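Local coordinates for pollen-specific leucine-rich repeat extensin-like protein 1 (Arabidopsis thaliana, PDB 6TME) that probably acts in the pollen cell wall, where its leucine-rich repeat domain binds a second protein and its extensin-like part would tie it to the wall, at residues 283-288 and 305-310. Sequence-based numbering, arbitrary orientation.
Sequences NVEQMD and LPKLSN. With NAG (2-acetamido-2-deoxy-beta-D-glucopyranose), chain E.
N310 N donates to E285 O (3.2 Å) and M287 N to N310 O (3.0 Å), the two bonds of a parallel bridge between Q286 and N310 on adjacent turns of a leucine-rich repeat solenoid. S309 N is a further donor to E285 O (2.9 Å), which thus accepts two backbone N-H groups. One water bridges V284 O and K307 N. In the apolar core, V284 CG1 packs against L305 CD1 (4.0 Å), while L308 CD1 lies by M287 CB. At the solvent-exposed rim K307 bends at its third torsion (chi3 60°), bringing NZ to a lone pair of N283 OD1 (2.7 Å) and into a salt bridge with E285 OE2 (3.2 Å). E285 OE1 is hydrogen-bonded to an aromatic side chain of a different protein, whose chain also packs on Q286 and S309, so this face is part of a binding surface. N310 carries an N-linked glycan: its ND2 is bonded to C1 of NAG, and the sugar's O6 donates weakly to D288 OD2. Q286, its chain folded at chi2 (-77°), sets OE1 in the amide plane of N310, and the remaining N-H of the glycosylated ND2 meets a lone pair of that oxygen at 3.0 Å.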
loop_
_atom_site.group_PDB
_atom_site.type_symbol
_atom_site.label_atom_id
_atom_site.label_comp_id
_atom_site.label_asym_id
_atom_site.label_seq_id
_atom_site.Cartn_x
_atom_site.Cartn_y
_atom_site.Cartn_z
ATOM N N ASN A 283 6.697 15.294 11.527
ATOM C CA ASN A 283 7.631 14.334 10.949
ATOM C C ASN A 283 7.576 14.249 9.430
ATOM O O ASN A 283 8.350 13.478 8.853
ATOM C CB ASN A 283 7.391 12.926 11.519
ATOM C CG ASN A 283 8.194 12.661 12.784
ATOM O OD1 ASN A 283 9.417 12.485 12.741
ATOM N ND2 ASN A 283 7.508 12.658 13.926
ATOM N N VAL A 284 6.686 14.993 8.767
ATOM C CA VAL A 284 6.468 14.749 7.351
ATOM C C VAL A 284 7.731 15.091 6.583
ATOM O O VAL A 284 8.402 16.092 6.862
ATOM C CB VAL A 284 5.241 15.512 6.830
ATOM C CG1 VAL A 284 5.535 16.971 6.573
ATOM C CG2 VAL A 284 4.721 14.824 5.556
ATOM N N GLU A 285 8.114 14.204 5.671
ATOM C CA GLU A 285 9.285 14.412 4.840
ATOM C C GLU A 285 8.923 14.689 3.395
ATOM O O GLU A 285 9.502 15.588 2.765
ATOM C CB GLU A 285 10.207 13.193 4.922
ATOM C CG GLU A 285 10.914 13.074 6.260
ATOM C CD GLU A 285 11.541 11.704 6.472
ATOM O OE1 GLU A 285 11.742 10.972 5.475
ATOM O OE2 GLU A 285 11.804 11.347 7.643
ATOM N N GLN A 286 7.956 13.940 2.883
ATOM C CA GLN A 286 7.446 14.061 1.527
ATOM C C GLN A 286 5.990 14.470 1.637
ATOM O O GLN A 286 5.205 13.794 2.310
ATOM C CB GLN A 286 7.582 12.734 0.767
ATOM C CG GLN A 286 9.000 12.176 0.700
ATOM C CD GLN A 286 9.862 12.893 -0.330
ATOM O OE1 GLN A 286 9.383 13.317 -1.394
ATOM N NE2 GLN A 286 11.136 13.020 -0.027
ATOM N N MET A 287 5.638 15.586 1.016
ATOM C CA MET A 287 4.267 16.077 1.026
ATOM C C MET A 287 3.957 16.590 -0.372
ATOM O O MET A 287 4.657 17.474 -0.876
ATOM C CB MET A 287 4.062 17.172 2.080
ATOM C CG MET A 287 2.576 17.386 2.416
ATOM S SD MET A 287 2.250 18.113 4.040
ATOM C CE MET A 287 3.080 19.679 3.898
ATOM N N ASP A 288 2.935 16.016 -0.997
ATOM C CA ASP A 288 2.601 16.263 -2.399
ATOM C C ASP A 288 1.113 16.570 -2.491
ATOM O O ASP A 288 0.281 15.687 -2.254
ATOM C CB ASP A 288 2.943 15.047 -3.278
ATOM C CG ASP A 288 2.777 15.334 -4.789
ATOM O OD1 ASP A 288 2.201 16.369 -5.169
ATOM O OD2 ASP A 288 3.231 14.521 -5.614
ATOM N N LEU A 305 8.316 23.271 8.312
ATOM C CA LEU A 305 8.262 22.041 9.085
ATOM C C LEU A 305 9.643 21.383 9.101
ATOM O O LEU A 305 10.342 21.377 8.082
ATOM C CB LEU A 305 7.212 21.100 8.500
ATOM C CG LEU A 305 5.740 21.458 8.768
ATOM C CD1 LEU A 305 4.805 20.755 7.799
ATOM C CD2 LEU A 305 5.330 21.138 10.197
ATOM N N PRO A 306 10.068 20.828 10.239
ATOM C CA PRO A 306 11.502 20.519 10.423
ATOM C C PRO A 306 12.042 19.387 9.562
ATOM O O PRO A 306 13.213 19.434 9.165
ATOM C CB PRO A 306 11.582 20.158 11.910
ATOM C CG PRO A 306 10.191 19.671 12.239
ATOM C CD PRO A 306 9.273 20.542 11.444
ATOM N N LYS A 307 11.257 18.347 9.293
ATOM C CA LYS A 307 11.754 17.234 8.498
ATOM C C LYS A 307 11.297 17.303 7.049
ATOM O O LYS A 307 11.662 16.430 6.250
ATOM C CB LYS A 307 11.337 15.902 9.136
ATOM C CG LYS A 307 12.093 15.639 10.458
ATOM C CD LYS A 307 11.606 14.369 11.155
ATOM C CE LYS A 307 11.810 13.132 10.269
ATOM N NZ LYS A 307 11.051 11.925 10.722
ATOM N N LEU A 308 10.544 18.341 6.688
ATOM C CA LEU A 308 9.972 18.449 5.353
ATOM C C LEU A 308 11.070 18.731 4.346
ATOM O O LEU A 308 11.699 19.785 4.398
ATOM C CB LEU A 308 8.928 19.554 5.333
ATOM C CG LEU A 308 8.418 19.847 3.923
ATOM C CD1 LEU A 308 7.786 18.590 3.286
ATOM C CD2 LEU A 308 7.438 21.001 3.980
ATOM N N SER A 309 11.304 17.810 3.413
ATOM C CA SER A 309 12.374 18.001 2.447
ATOM C C SER A 309 11.907 18.110 0.997
ATOM O O SER A 309 12.674 18.593 0.160
ATOM C CB SER A 309 13.415 16.874 2.574
ATOM O OG SER A 309 12.962 15.653 2.028
ATOM N N ASN A 310 10.689 17.686 0.679
ATOM C CA ASN A 310 10.161 17.726 -0.685
ATOM C C ASN A 310 8.686 18.090 -0.567
ATOM O O ASN A 310 7.885 17.302 -0.052
ATOM C CB ASN A 310 10.355 16.384 -1.406
ATOM C CG ASN A 310 10.127 16.483 -2.907
ATOM O OD1 ASN A 310 10.159 17.569 -3.476
ATOM N ND2 ASN A 310 9.902 15.349 -3.553
HETATM C C1 NAG E . 9.658 15.304 -4.986
HETATM C C2 NAG E . 10.530 14.264 -5.681
HETATM C C3 NAG E . 10.135 14.141 -7.152
HETATM C C4 NAG E . 8.661 13.777 -7.261
HETATM C C5 NAG E . 7.807 14.816 -6.538
HETATM C C6 NAG E . 6.363 14.388 -6.419
HETATM C C7 NAG E . 12.709 14.141 -4.539
HETATM C C8 NAG E . 14.147 14.556 -4.576
HETATM N N2 NAG E . 11.946 14.578 -5.551
HETATM O O3 NAG E . 10.910 13.116 -7.765
HETATM O O4 NAG E . 8.264 13.625 -8.622
HETATM O O5 NAG E . 8.271 14.988 -5.188
HETATM O O6 NAG E . 6.225 13.339 -5.465
HETATM O O7 NAG E . 12.253 13.451 -3.627
HETATM O O HOH W 1 8.587 17.993 8.990
#